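Local coordinates for protein tannase (Lactobacillus plantarum, PDB 3WA7) that hydrolyses the galloyl ester bonds of tannins to release gallic acid, as a tannase built on the alpha/beta-hydrolase fold, at residues A[201-206]-A[410-415]; A[210-215]-A[346-351]; A[217-222]-A[421-426]; A[415-420]-A[443-448]. All coordinates share one frame; numbering follows the deposited sequence. Where two conformers were deposited one is given.

Contact 1 of 4, residues A[201-206]-A[410-415]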
loop_
_atom_site.group_PDB
_atom_site.type_symbol
_atom_site.label_atom_id
_atom_site.label_comp_id
_atom_site.label_asym_id
_atom_site.label_seq_id
_atom_site.Cartn_x
_atom_site.Cartn_y
_atom_site.Cartn_z
ATOM N N SER A 201 -1.102 8.052 2.725
ATOM C CA SER A 201 -1.753 7.182 3.691
ATOM C C SER A 201 -1.599 5.794 3.081
ATOM O O SER A 201 -1.948 5.576 1.914
ATOM C CB SER A 201 -3.236 7.506 3.855
ATOM O OG SER A 201 -3.845 6.515 4.667
ATOM N N ALA A 202 -1.064 4.857 3.852
ATOM C CA ALA A 202 -0.868 3.513 3.335
ATOM C C ALA A 202 -1.087 2.438 4.380
ATOM O O ALA A 202 -0.496 2.476 5.462
ATOM C CB ALA A 202 0.533 3.382 2.749
ATOM N N TYR A 203 -1.948 1.482 4.051
ATOM C CA TYR A 203 -2.223 0.362 4.937
ATOM C C TYR A 203 -1.471 -0.848 4.399
ATOM O O TYR A 203 -1.503 -1.128 3.197
ATOM C CB TYR A 203 -3.723 0.073 5.000
ATOM C CG TYR A 203 -4.502 1.177 5.671
ATOM C CD1 TYR A 203 -4.938 2.286 4.950
ATOM C CD2 TYR A 203 -4.766 1.135 7.041
ATOM C CE1 TYR A 203 -5.619 3.328 5.573
ATOM C CE2 TYR A 203 -5.442 2.170 7.673
ATOM C CZ TYR A 203 -5.867 3.264 6.932
ATOM O OH TYR A 203 -6.550 4.282 7.555
ATOM N N CYS A 204 -0.782 -1.544 5.301
ATOM C CA CYS A 204 0.020 -2.724 4.981
ATOM C C CYS A 204 0.628 -2.685 3.582
ATOM O O CYS A 204 0.417 -3.587 2.775
ATOM C CB CYS A 204 -0.803 -4.009 5.168
ATOM S SG CYS A 204 -2.348 -4.149 4.218
ATOM N N PRO A 205 1.410 -1.636 3.281
ATOM C CA PRO A 205 2.025 -1.532 1.956
ATOM C C PRO A 205 2.960 -2.696 1.648
ATOM O O PRO A 205 3.979 -2.886 2.312
ATOM C CB PRO A 205 2.755 -0.191 2.013
ATOM C CG PRO A 205 3.118 -0.068 3.472
ATOM C CD PRO A 205 1.845 -0.530 4.154
ATOM N N ILE A 206 2.594 -3.481 0.643
ATOM C CA ILE A 206 3.404 -4.619 0.237
ATOM C C ILE A 206 4.402 -4.066 -0.773
ATOM O O ILE A 206 4.153 -4.070 -1.978
ATOM C CB ILE A 206 2.529 -5.711 -0.407
ATOM C CG1 ILE A 206 1.433 -6.138 0.575
ATOM C CG2 ILE A 206 3.385 -6.911 -0.793
ATOM C CD1 ILE A 206 1.956 -6.805 1.844
ATOM N N HIS A 410 4.472 14.409 4.366
ATOM C CA HIS A 410 3.661 13.810 5.429
ATOM C C HIS A 410 3.226 12.384 5.116
ATOM O O HIS A 410 2.617 12.129 4.074
ATOM C CB HIS A 410 2.427 14.682 5.661
ATOM C CG HIS A 410 2.739 16.144 5.738
ATOM N ND1 HIS A 410 3.426 16.703 6.794
ATOM C CD2 HIS A 410 2.499 17.154 4.868
ATOM C CE1 HIS A 410 3.597 17.995 6.570
ATOM N NE2 HIS A 410 3.044 18.294 5.408
ATOM N N TRP A 411 3.509 11.469 6.043
ATOM C CA TRP A 411 3.184 10.054 5.866
ATOM C C TRP A 411 2.458 9.413 7.048
ATOM O O TRP A 411 2.779 9.682 8.207
ATOM C CB TRP A 411 4.466 9.243 5.632
ATOM C CG TRP A 411 5.270 9.670 4.453
ATOM C CD1 TRP A 411 5.904 10.867 4.284
ATOM C CD2 TRP A 411 5.506 8.918 3.258
ATOM N NE1 TRP A 411 6.516 10.908 3.055
ATOM C CE2 TRP A 411 6.288 9.725 2.404
ATOM C CE3 TRP A 411 5.135 7.639 2.825
ATOM C CZ2 TRP A 411 6.706 9.297 1.135
ATOM C CZ3 TRP A 411 5.550 7.211 1.563
ATOM C CH2 TRP A 411 6.329 8.041 0.735
ATOM N N ARG A 412 1.496 8.548 6.741
ATOM C CA ARG A 412 0.765 7.804 7.762
ATOM C C ARG A 412 0.761 6.352 7.303
ATOM O O ARG A 412 0.185 6.012 6.265
ATOM C CB ARG A 412 -0.673 8.302 7.924
ATOM C CG ARG A 412 -1.416 7.584 9.055
ATOM C CD ARG A 412 -2.776 8.213 9.330
ATOM N NE ARG A 412 -3.411 7.683 10.538
ATOM C CZ ARG A 412 -4.080 6.536 10.603
ATOM N NH1 ARG A 412 -4.215 5.775 9.526
ATOM N NH2 ARG A 412 -4.627 6.153 11.749
ATOM N N ILE A 413 1.420 5.500 8.076
ATOM C CA ILE A 413 1.528 4.091 7.738
ATOM C C ILE A 413 0.973 3.194 8.832
ATOM O O ILE A 413 1.211 3.429 10.019
ATOM C CB ILE A 413 3.004 3.708 7.511
ATOM C CG1 ILE A 413 3.618 4.621 6.442
ATOM C CG2 ILE A 413 3.111 2.237 7.125
ATOM C CD1 ILE A 413 5.103 4.416 6.252
ATOM N N ARG A 414 0.232 2.170 8.420
ATOM C CA ARG A 414 -0.348 1.206 9.348
ATOM C C ARG A 414 -0.170 -0.210 8.806
ATOM O O ARG A 414 -0.254 -0.437 7.598
ATOM C CB ARG A 414 -1.847 1.478 9.552
ATOM C CG ARG A 414 -2.176 2.744 10.333
ATOM C CD ARG A 414 -1.777 2.603 11.799
ATOM N NE ARG A 414 -2.132 3.775 12.600
ATOM C CZ ARG A 414 -1.470 4.930 12.594
ATOM N NH1 ARG A 414 -0.401 5.094 11.825
ATOM N NH2 ARG A 414 -1.873 5.925 13.377
ATOM N N HIS A 415 0.104 -1.151 9.704
ATOM C CA HIS A 415 0.247 -2.560 9.350
ATOM C C HIS A 415 -0.238 -3.330 10.572
ATOM O O HIS A 415 0.314 -3.178 11.657
ATOM C CB HIS A 415 1.707 -2.933 9.055
ATOM C CG HIS A 415 1.882 -4.357 8.616
ATOM N ND1 HIS A 415 1.994 -4.723 7.291
ATOM C CD2 HIS A 415 1.914 -5.509 9.327
ATOM C CE1 HIS A 415 2.086 -6.038 7.205
ATOM N NE2 HIS A 415 2.040 -6.538 8.427
HETATM O O HOH W 1 -2.893 5.357 7.111
HETATM O O HOH W 2 3.576 -3.163 5.312
#
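The backbone oxygen of R412 is gripped from several sides. A202 N donates to R412 O at 3.0 Å, a water adds a longer bond to the same oxygen, and S201 CA makes a CA-H...O contact with R412 O at 3.4 Å. That water also donates to S201 OG, itself hydrogen-bonded to N160, and accepts from R412 NH1 at 2.8 Å. R414 N meets A202 O at 3.1 Å and C204 N reaches R414 O at a short 2.6 Å. Strands 201-203 and 410-414 thus pair in parallel, 14° apart, within the central sheet of the alpha/beta-hydrolase fold. Just past the strand ends, C204 CB rests 3.6 Å from H415 ND1, and the cysteine side chain also touches D419 and H451, probable members of a Ser-His-Asp triad.

On the face carrying S201, Y203, R412 and R414, the Y203 ring has CG anti to the carbonyl carbon (chi1 -67°), which sets CD2 against R414 CB at 3.9 Å. Its hydroxyl bonds to D456, whose carboxylate also forms a salt bridge with R412. With an alanine in place of Y203, R414 CB would probably lose its aromatic neighbour and D456 would be left without the phenolic partner. The guanidinium groups of R412 and R414 overlap off-centre, the CZ of R414 lying 3.5 Å above the plane of R412, while R414 forms its own salt bridge with D442.

Contact 2 of 4, residues A[210-215]-A[346-351]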
loop_
_atom_site.group_PDB
_atom_site.type_symbol
_atom_site.label_atom_id
_atom_site.label_comp_id
_atom_site.label_asym_id
_atom_site.label_seq_id
_atom_site.Cartn_x
_atom_site.Cartn_y
_atom_site.Cartn_z
ATOM N N GLU A 210 11.911 -6.787 -3.646
ATOM C CA GLU A 210 13.167 -7.489 -3.886
ATOM C C GLU A 210 13.908 -7.856 -2.600
ATOM O O GLU A 210 14.927 -8.541 -2.644
ATOM C CB GLU A 210 14.089 -6.658 -4.791
ATOM C CG GLU A 210 14.652 -5.405 -4.140
ATOM C CD GLU A 210 13.784 -4.181 -4.356
ATOM O OE1 GLU A 210 12.543 -4.316 -4.352
ATOM O OE2 GLU A 210 14.351 -3.077 -4.523
ATOM N N HIS A 211 13.397 -7.403 -1.458
ATOM C CA HIS A 211 14.025 -7.719 -0.178
ATOM C C HIS A 211 13.009 -8.334 0.782
ATOM O O HIS A 211 13.343 -8.659 1.924
ATOM C CB HIS A 211 14.618 -6.459 0.458
ATOM C CG HIS A 211 15.622 -5.764 -0.408
ATOM N ND1 HIS A 211 15.471 -4.457 -0.818
ATOM C CD2 HIS A 211 16.784 -6.197 -0.952
ATOM C CE1 HIS A 211 16.494 -4.117 -1.581
ATOM N NE2 HIS A 211 17.305 -5.155 -1.678
ATOM N N ALA A 212 11.775 -8.496 0.308
ATOM C CA ALA A 212 10.696 -9.058 1.121
ATOM C C ALA A 212 10.883 -10.529 1.468
ATOM O O ALA A 212 10.416 -10.981 2.513
ATOM C CB ALA A 212 9.353 -8.861 0.418
ATOM N N ASP A 213 11.546 -11.285 0.596
ATOM C CA ASP A 213 11.771 -12.700 0.878
ATOM C C ASP A 213 12.709 -12.857 2.064
ATOM O O ASP A 213 12.469 -13.687 2.946
ATOM C CB ASP A 213 12.351 -13.422 -0.342
ATOM C CG ASP A 213 11.318 -13.631 -1.434
ATOM O OD1 ASP A 213 10.171 -13.991 -1.092
ATOM O OD2 ASP A 213 11.656 -13.451 -2.622
HETATM N N MSE A 214 13.780 -12.067 2.082
HETATM C CA MSE A 214 14.737 -12.120 3.182
HETATM C C MSE A 214 14.077 -11.697 4.491
HETATM O O MSE A 214 14.320 -12.295 5.537
HETATM C CB MSE A 214 15.931 -11.202 2.908
HETATM C CG MSE A 214 16.872 -11.711 1.839
HETATM SE SE MSE A 214 18.396 -10.533 1.668
HETATM C CE MSE A 214 17.514 -9.047 0.851
ATOM N N ALA A 215 13.245 -10.661 4.433
ATOM C CA ALA A 215 12.571 -10.183 5.634
ATOM C C ALA A 215 11.594 -11.225 6.163
ATOM O O ALA A 215 11.484 -11.431 7.374
ATOM C CB ALA A 215 11.829 -8.875 5.345
ATOM N N PRO A 346 10.300 -19.216 -1.481
ATOM C CA PRO A 346 10.296 -17.810 -1.063
ATOM C C PRO A 346 8.846 -17.335 -1.024
ATOM O O PRO A 346 8.014 -17.823 -1.790
ATOM C CB PRO A 346 11.096 -17.115 -2.166
ATOM C CG PRO A 346 11.986 -18.206 -2.701
ATOM C CD PRO A 346 11.046 -19.375 -2.742
ATOM N N ALA A 347 8.542 -16.389 -0.141
ATOM C CA ALA A 347 7.176 -15.888 -0.013
ATOM C C ALA A 347 6.724 -14.983 -1.158
ATOM O O ALA A 347 5.526 -14.896 -1.444
ATOM C CB ALA A 347 7.016 -15.147 1.321
ATOM N N PHE A 348 7.670 -14.316 -1.812
ATOM C CA PHE A 348 7.336 -13.403 -2.899
ATOM C C PHE A 348 7.895 -13.823 -4.254
ATOM O O PHE A 348 7.153 -13.915 -5.231
ATOM C CB PHE A 348 7.799 -11.984 -2.549
ATOM C CG PHE A 348 7.140 -11.429 -1.312
ATOM C CD1 PHE A 348 7.554 -11.833 -0.046
ATOM C CD2 PHE A 348 6.057 -10.560 -1.417
ATOM C CE1 PHE A 348 6.896 -11.384 1.103
ATOM C CE2 PHE A 348 5.390 -10.106 -0.276
ATOM C CZ PHE A 348 5.811 -10.520 0.985
ATOM N N ASP A 349 9.196 -14.075 -4.326
ATOM C CA ASP A 349 9.773 -14.493 -5.594
ATOM C C ASP A 349 9.794 -16.018 -5.654
ATOM O O ASP A 349 10.813 -16.650 -5.367
ATOM C CB ASP A 349 11.188 -13.935 -5.762
ATOM C CG ASP A 349 11.677 -14.024 -7.197
ATOM O OD1 ASP A 349 11.051 -14.759 -7.989
ATOM O OD2 ASP A 349 12.681 -13.367 -7.535
ATOM N N GLN A 350 8.655 -16.605 -6.013
ATOM C CA GLN A 350 8.550 -18.058 -6.102
ATOM C C GLN A 350 9.468 -18.618 -7.181
ATOM O O GLN A 350 9.618 -18.026 -8.250
ATOM C CB GLN A 350 7.100 -18.464 -6.362
ATOM C CG GLN A 350 6.267 -18.618 -5.106
ATOM C CD GLN A 350 6.524 -19.942 -4.416
ATOM O OE1 GLN A 350 6.255 -21.005 -4.977
ATOM N NE2 GLN A 350 7.051 -19.888 -3.197
ATOM N N LEU A 351 10.085 -19.761 -6.895
ATOM C CA LEU A 351 11.008 -20.367 -7.843
ATOM C C LEU A 351 10.335 -20.771 -9.147
ATOM O O LEU A 351 10.992 -20.839 -10.190
ATOM C CB LEU A 351 11.696 -21.582 -7.214
ATOM C CG LEU A 351 12.436 -21.313 -5.900
ATOM C CD1 LEU A 351 13.207 -22.566 -5.495
ATOM C CD2 LEU A 351 13.385 -20.133 -6.060
HETATM O O HOH W 3 10.417 -15.957 1.858
#
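The F348 ring receives A212 CB over one face, the methyl carbon lying 3.6 Å from the ring centroid and 17° off its normal, a close CH-pi contact. At the ring's edge, in its plane, sits D213 OD1, 3.5 Å from F348 CD1. Neighbouring residues on one helix therefore treat the same phenylalanine differently: an alanine covers one face of the ring, and an aspartate borders its edge.

The carboxylate of D213 does more than border the ring. With CG anti to the carbonyl carbon (chi1 -73°), its two oxygens face the backbone of the loop, each using its syn lone pair. F348 N donates to D213 OD1 at 2.6 Å, and D349 N to D213 OD2 at 3.1 Å, with a weak second reach to OD1. Two successive amides are thus held by one side chain, which fixes its rotation.

Helix 209-220 follows core strand 199-203, whereas 346-351 lies far along the excursion that separates this strand from 410-414, an insertion consistent with a lid over the hydrolase core. A water bridges the two backbones, donating to D213 O and accepting from A347 N at 2.8 Å. P346, preceded by a cis peptide bond, packs its CB 3.4 Å from D213 OD1.

D349 forms the centre of an inverse gamma turn. Its carboxylate turns to H370, F371, T372 and N358. D349 OD2 lies 5.0 Å from D213 OD2, and the donors round the D349 carboxylate would probably ease the nearness of two like charges.

Contact 3 of 4, residues A[217-222]-A[421-426]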
loop_
_atom_site.group_PDB
_atom_site.type_symbol
_atom_site.label_atom_id
_atom_site.label_comp_id
_atom_site.label_asym_id
_atom_site.label_seq_id
_atom_site.Cartn_x
_atom_site.Cartn_y
_atom_site.Cartn_z
ATOM N N GLU A 217 11.705 -14.499 5.907
ATOM C CA GLU A 217 12.393 -15.612 6.541
ATOM C C GLU A 217 13.108 -15.208 7.824
ATOM O O GLU A 217 13.272 -16.027 8.726
ATOM C CB GLU A 217 13.351 -16.271 5.551
ATOM C CG GLU A 217 12.619 -16.876 4.363
ATOM C CD GLU A 217 11.375 -17.648 4.783
ATOM O OE1 GLU A 217 11.482 -18.527 5.663
ATOM O OE2 GLU A 217 10.288 -17.380 4.235
ATOM N N TRP A 218 13.543 -13.955 7.917
ATOM C CA TRP A 218 14.165 -13.505 9.153
ATOM C C TRP A 218 13.089 -13.653 10.228
ATOM O O TRP A 218 13.359 -14.075 11.353
ATOM C CB TRP A 218 14.576 -12.034 9.069
ATOM C CG TRP A 218 14.838 -11.436 10.426
ATOM C CD1 TRP A 218 15.951 -11.611 11.202
ATOM C CD2 TRP A 218 13.928 -10.647 11.203
ATOM N NE1 TRP A 218 15.785 -10.985 12.417
ATOM C CE2 TRP A 218 14.552 -10.386 12.443
ATOM C CE3 TRP A 218 12.641 -10.141 10.972
ATOM C CZ2 TRP A 218 13.933 -9.640 13.452
ATOM C CZ3 TRP A 218 12.023 -9.397 11.980
ATOM C CH2 TRP A 218 12.673 -9.156 13.203
ATOM N N GLN A 219 11.857 -13.315 9.862
ATOM C CA GLN A 219 10.743 -13.392 10.796
ATOM C C GLN A 219 10.201 -14.794 11.067
ATOM O O GLN A 219 9.968 -15.160 12.222
ATOM C CB GLN A 219 9.599 -12.506 10.312
ATOM C CG GLN A 219 8.402 -12.478 11.260
ATOM C CD GLN A 219 7.394 -11.417 10.873
ATOM O OE1 GLN A 219 7.753 -10.260 10.662
ATOM N NE2 GLN A 219 6.126 -11.803 10.786
ATOM N N PHE A 220 10.021 -15.590 10.017
ATOM C CA PHE A 220 9.436 -16.917 10.196
ATOM C C PHE A 220 10.335 -18.147 10.136
ATOM O O PHE A 220 9.839 -19.270 10.205
ATOM C CB PHE A 220 8.268 -17.093 9.214
ATOM C CG PHE A 220 7.054 -16.270 9.562
ATOM C CD1 PHE A 220 6.618 -15.247 8.721
ATOM C CD2 PHE A 220 6.340 -16.526 10.729
ATOM C CE1 PHE A 220 5.481 -14.492 9.039
ATOM C CE2 PHE A 220 5.203 -15.777 11.055
ATOM C CZ PHE A 220 4.775 -14.761 10.207
ATOM N N ASN A 221 11.644 -17.960 10.016
ATOM C CA ASN A 221 12.528 -19.118 9.982
ATOM C C ASN A 221 12.317 -19.914 11.265
ATOM O O ASN A 221 12.224 -19.340 12.350
ATOM C CB ASN A 221 13.990 -18.687 9.875
ATOM C CG ASN A 221 14.944 -19.861 9.946
ATOM O OD1 ASN A 221 15.585 -20.095 10.972
ATOM N ND2 ASN A 221 15.031 -20.621 8.856
ATOM N N GLY A 222 12.238 -21.234 11.141
ATOM C CA GLY A 222 12.026 -22.063 12.316
ATOM C C GLY A 222 10.580 -22.508 12.441
ATOM O O GLY A 222 10.276 -23.471 13.142
ATOM N N ASP A 421 1.108 -11.054 5.759
ATOM C CA ASP A 421 1.322 -11.040 4.314
ATOM C C ASP A 421 2.742 -10.630 3.955
ATOM O O ASP A 421 3.234 -10.932 2.869
ATOM C CB ASP A 421 0.297 -10.136 3.631
ATOM C CG ASP A 421 -1.062 -10.795 3.521
ATOM O OD1 ASP A 421 -1.676 -11.079 4.571
ATOM O OD2 ASP A 421 -1.513 -11.048 2.384
ATOM N N THR A 422 3.395 -9.935 4.877
ATOM C CA THR A 422 4.784 -9.538 4.700
ATOM C C THR A 422 5.322 -9.316 6.110
ATOM O O THR A 422 4.552 -9.076 7.039
ATOM C CB THR A 422 4.927 -8.251 3.843
ATOM O OG1 THR A 422 6.294 -8.102 3.438
ATOM C CG2 THR A 422 4.492 -7.018 4.625
ATOM N N SER A 423 6.632 -9.419 6.280
ATOM C CA SER A 423 7.229 -9.232 7.598
ATOM C C SER A 423 6.987 -7.841 8.168
ATOM O O SER A 423 6.897 -6.859 7.428
ATOM C CB SER A 423 8.739 -9.477 7.539
ATOM O OG SER A 423 9.352 -9.107 8.764
ATOM N N PHE A 424 6.884 -7.770 9.492
ATOM C CA PHE A 424 6.694 -6.503 10.188
ATOM C C PHE A 424 7.890 -5.609 9.888
ATOM O O PHE A 424 7.786 -4.388 9.932
ATOM C CB PHE A 424 6.616 -6.736 11.699
ATOM C CG PHE A 424 5.456 -7.587 12.119
ATOM C CD1 PHE A 424 5.663 -8.763 12.834
ATOM C CD2 PHE A 424 4.155 -7.210 11.800
ATOM C CE1 PHE A 424 4.583 -9.558 13.226
ATOM C CE2 PHE A 424 3.071 -7.993 12.185
ATOM C CZ PHE A 424 3.284 -9.168 12.900
ATOM N N ALA A 425 9.027 -6.233 9.586
ATOM C CA ALA A 425 10.249 -5.491 9.283
ATOM C C ALA A 425 10.085 -4.556 8.092
ATOM O O ALA A 425 10.690 -3.488 8.049
ATOM C CB ALA A 425 11.396 -6.461 9.018
ATOM N N ILE A 426 9.270 -4.964 7.123
ATOM C CA ILE A 426 9.046 -4.162 5.926
ATOM C C ILE A 426 8.459 -2.773 6.224
ATOM O O ILE A 426 9.041 -1.761 5.840
ATOM C CB ILE A 426 8.162 -4.941 4.915
ATOM C CG1 ILE A 426 8.954 -6.134 4.360
ATOM C CG2 ILE A 426 7.705 -4.030 3.785
ATOM C CD1 ILE A 426 10.228 -5.749 3.602
HETATM O O HOH W 4 4.119 -10.112 9.547
#
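Hydrogen bonds converge on the amide oxygen of Q219. S423 OG donates to Q219 OE1 at 2.7 Å, coming from above the carbonyl plane, 41° out of it, whereas F424 N approaches the same oxygen at 2.9 Å within the plane and on a lone pair. The same hydroxyl extends the hydrogen-bond relay, for S423 OG accepts from A425 N at 3.0 Å, a capping bond at the turn that leads into helix 425-436. Q219 is extended, with CG anti to the backbone N (chi1 -178°), and this carries the amide from helix 209-220 across to that turn.

Water mediates a second link: it accepts from Q219 NE2 at 2.9 Å and donates to T422 O, while resting over the centre of the F424 ring.

Apolar and aromatic contacts flank the polar ones. The Q219 and F424 side chains cross at about a right angle; their planes are 18° apart, but the amide meets the ring obliquely, at CD1 and CE1. W218 CZ3 touches A425 CB at 4.2 Å, while the indole nitrogen of W218 bonds to G288 O.

Two donors on OE1 and a water on NE2 leave the amide one sensible orientation; the glutamine holds the capping hydroxyl, and so probably ties the turn into helix 425-436 to the end of helix 209-220.

Contact 4 of 4, residues A[415-420]-A[443-448]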
loop_
_atom_site.group_PDB
_atom_site.type_symbol
_atom_site.label_atom_id
_atom_site.label_comp_id
_atom_site.label_asym_id
_atom_site.label_seq_id
_atom_site.Cartn_x
_atom_site.Cartn_y
_atom_site.Cartn_z
ATOM N N HIS A 415 0.104 -1.151 9.704
ATOM C CA HIS A 415 0.247 -2.560 9.350
ATOM C C HIS A 415 -0.238 -3.330 10.572
ATOM O O HIS A 415 0.314 -3.178 11.657
ATOM C CB HIS A 415 1.707 -2.933 9.055
ATOM C CG HIS A 415 1.882 -4.357 8.616
ATOM N ND1 HIS A 415 1.994 -4.723 7.291
ATOM C CD2 HIS A 415 1.914 -5.509 9.327
ATOM C CE1 HIS A 415 2.086 -6.038 7.205
ATOM N NE2 HIS A 415 2.040 -6.538 8.427
ATOM N N GLY A 416 -1.276 -4.142 10.398
ATOM C CA GLY A 416 -1.825 -4.895 11.515
ATOM C C GLY A 416 -0.864 -5.850 12.198
ATOM O O GLY A 416 -0.057 -6.506 11.544
ATOM N N ALA A 417 -0.958 -5.935 13.524
ATOM C CA ALA A 417 -0.094 -6.821 14.295
ATOM C C ALA A 417 -0.390 -8.289 14.000
ATOM O O ALA A 417 0.372 -9.169 14.393
ATOM C CB ALA A 417 -0.249 -6.542 15.790
ATOM N N ALA A 418 -1.493 -8.554 13.304
ATOM C CA ALA A 418 -1.854 -9.927 12.956
ATOM C C ALA A 418 -1.762 -10.146 11.445
ATOM O O ALA A 418 -2.225 -11.160 10.924
ATOM C CB ALA A 418 -3.262 -10.246 13.451
ATOM N N ASP A 419 -1.147 -9.191 10.756
ATOM C CA ASP A 419 -0.978 -9.248 9.306
ATOM C C ASP A 419 0.338 -9.958 8.978
ATOM O O ASP A 419 1.415 -9.436 9.264
ATOM C CB ASP A 419 -0.962 -7.820 8.744
ATOM C CG ASP A 419 -0.876 -7.779 7.229
ATOM O OD1 ASP A 419 -0.288 -8.702 6.632
ATOM O OD2 ASP A 419 -1.381 -6.799 6.635
ATOM N N ARG A 420 0.241 -11.144 8.377
ATOM C CA ARG A 420 1.418 -11.935 8.020
ATOM C C ARG A 420 1.696 -11.976 6.517
ATOM O O ARG A 420 2.442 -12.839 6.046
ATOM C CB ARG A 420 1.255 -13.372 8.529
ATOM C CG ARG A 420 0.813 -13.460 9.979
ATOM C CD ARG A 420 -0.577 -14.045 10.078
ATOM N NE ARG A 420 -0.587 -15.466 9.748
ATOM C CZ ARG A 420 -1.268 -16.009 8.742
ATOM N NH1 ARG A 420 -2.009 -15.249 7.942
ATOM N NH2 ARG A 420 -1.212 -17.321 8.541
ATOM N N PHE A 443 3.168 6.361 12.456
ATOM C CA PHE A 443 3.211 4.916 12.256
ATOM C C PHE A 443 2.687 4.107 13.433
ATOM O O PHE A 443 2.830 4.509 14.588
ATOM C CB PHE A 443 4.668 4.532 11.953
ATOM C CG PHE A 443 4.917 3.051 11.833
ATOM C CD1 PHE A 443 4.262 2.288 10.874
ATOM C CD2 PHE A 443 5.849 2.429 12.659
ATOM C CE1 PHE A 443 4.530 0.930 10.734
ATOM C CE2 PHE A 443 6.126 1.071 12.529
ATOM C CZ PHE A 443 5.466 0.317 11.564
ATOM N N ALA A 444 2.081 2.963 13.130
ATOM C CA ALA A 444 1.552 2.079 14.161
ATOM C C ALA A 444 1.298 0.667 13.646
ATOM O O ALA A 444 1.081 0.446 12.448
ATOM C CB ALA A 444 0.260 2.659 14.745
ATOM N N LEU A 445 1.337 -0.286 14.572
ATOM C CA LEU A 445 1.093 -1.695 14.290
ATOM C C LEU A 445 -0.107 -2.084 15.157
ATOM O O LEU A 445 0.053 -2.730 16.186
ATOM C CB LEU A 445 2.300 -2.548 14.704
ATOM C CG LEU A 445 2.368 -4.005 14.263
ATOM C CD1 LEU A 445 2.861 -4.077 12.823
ATOM C CD2 LEU A 445 3.318 -4.760 15.176
ATOM N N PRO A 446 -1.325 -1.687 14.747
ATOM C CA PRO A 446 -2.580 -1.967 15.463
ATOM C C PRO A 446 -2.769 -3.417 15.901
ATOM O O PRO A 446 -2.712 -4.338 15.089
ATOM C CB PRO A 446 -3.651 -1.523 14.465
ATOM C CG PRO A 446 -2.980 -0.412 13.737
ATOM C CD PRO A 446 -1.598 -0.961 13.494
ATOM N N TRP A 447 -3.028 -3.600 17.193
ATOM C CA TRP A 447 -3.215 -4.927 17.778
ATOM C C TRP A 447 -4.286 -5.802 17.131
ATOM O O TRP A 447 -5.411 -5.364 16.881
ATOM C CB TRP A 447 -3.526 -4.803 19.276
ATOM C CG TRP A 447 -3.741 -6.136 19.937
ATOM C CD1 TRP A 447 -4.936 -6.696 20.302
ATOM C CD2 TRP A 447 -2.732 -7.095 20.264
ATOM N NE1 TRP A 447 -4.727 -7.949 20.835
ATOM C CE2 TRP A 447 -3.383 -8.218 20.823
ATOM C CE3 TRP A 447 -1.336 -7.117 20.135
ATOM C CZ2 TRP A 447 -2.685 -9.353 21.254
ATOM C CZ3 TRP A 447 -0.642 -8.244 20.562
ATOM C CH2 TRP A 447 -1.319 -9.347 21.114
ATOM N N ASP A 448 -3.912 -7.050 16.879
ATOM C CA ASP A 448 -4.796 -8.059 16.314
ATOM C C ASP A 448 -5.563 -7.652 15.062
ATOM O O ASP A 448 -6.667 -8.141 14.816
ATOM C CB ASP A 448 -5.764 -8.540 17.402
ATOM C CG ASP A 448 -6.414 -9.870 17.064
ATOM O OD1 ASP A 448 -5.780 -10.679 16.357
ATOM O OD2 ASP A 448 -7.552 -10.114 17.522
#
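With the two chains running alongside, the shared anti placement of CG to the backbone N in H415 and L445 (chi1 -177° and -169°) turns both side chains the same way. In the L445 conformer described, one of two, CD1 comes to the edge of the imidazole, 3.9 Å from H415 CD2. The setting is the loop after strand 410-414 of the alpha/beta-hydrolase sheet, where the catalytic acid of such enzymes commonly resides; D419 probably fills that role, its OD2 bonding to H451.

Backbone bonds stitch this loop to the chain leaving edge strand 440-444. H415 N gives a weak bond to A444 O at 3.3 Å, and A417 N a nearly straight one to P446 O at 2.8 Å (171°). Between them, the CA-H of L445 points at H415 O, with L445 CA and H415 O 3.1 Å apart. G416 to D419 then form a type I turn, closed by D419 N on G416 O.

The imidazole reaches back over this turn. H415 NE2 donates to D419 O at 3.1 Å from well above the carbonyl plane, and D419 OD2 lies over one face of the ring, toward its rim. A leucine in place of H415 would probably leave D419 O without this donor and the end of the turn less firmly fixed.

The methyl groups of the turn meet the departing chain. A417 CB packs 4.0 Å from L445 CG, and D448, whose carboxylate engages K316 and Y317, holds OD1 3.9 Å from A418 CB.

In the fold
From the N terminus, strand 199-203 opens contact 1, which closes only at strand 410-414, some two hundred residues later. The intervening excursion begins with helix 209-220, which serves both contacts 2 and 3. Contact 2, closed at 346-351, is nested inside the loop of contact 1. Contact 3 starts within that loop but ends at 421-426, beyond its closure, and so crosses both. Contact 4 follows contacts 1 and 2 in series, shares H415 with contact 1 and crosses contact 3, tying the loop after 410-414 to the sheet's edge. F424 of contact 3 packs on A417 and L445 of contact 4, while I206 of contact 1 touches F348 of contact 2.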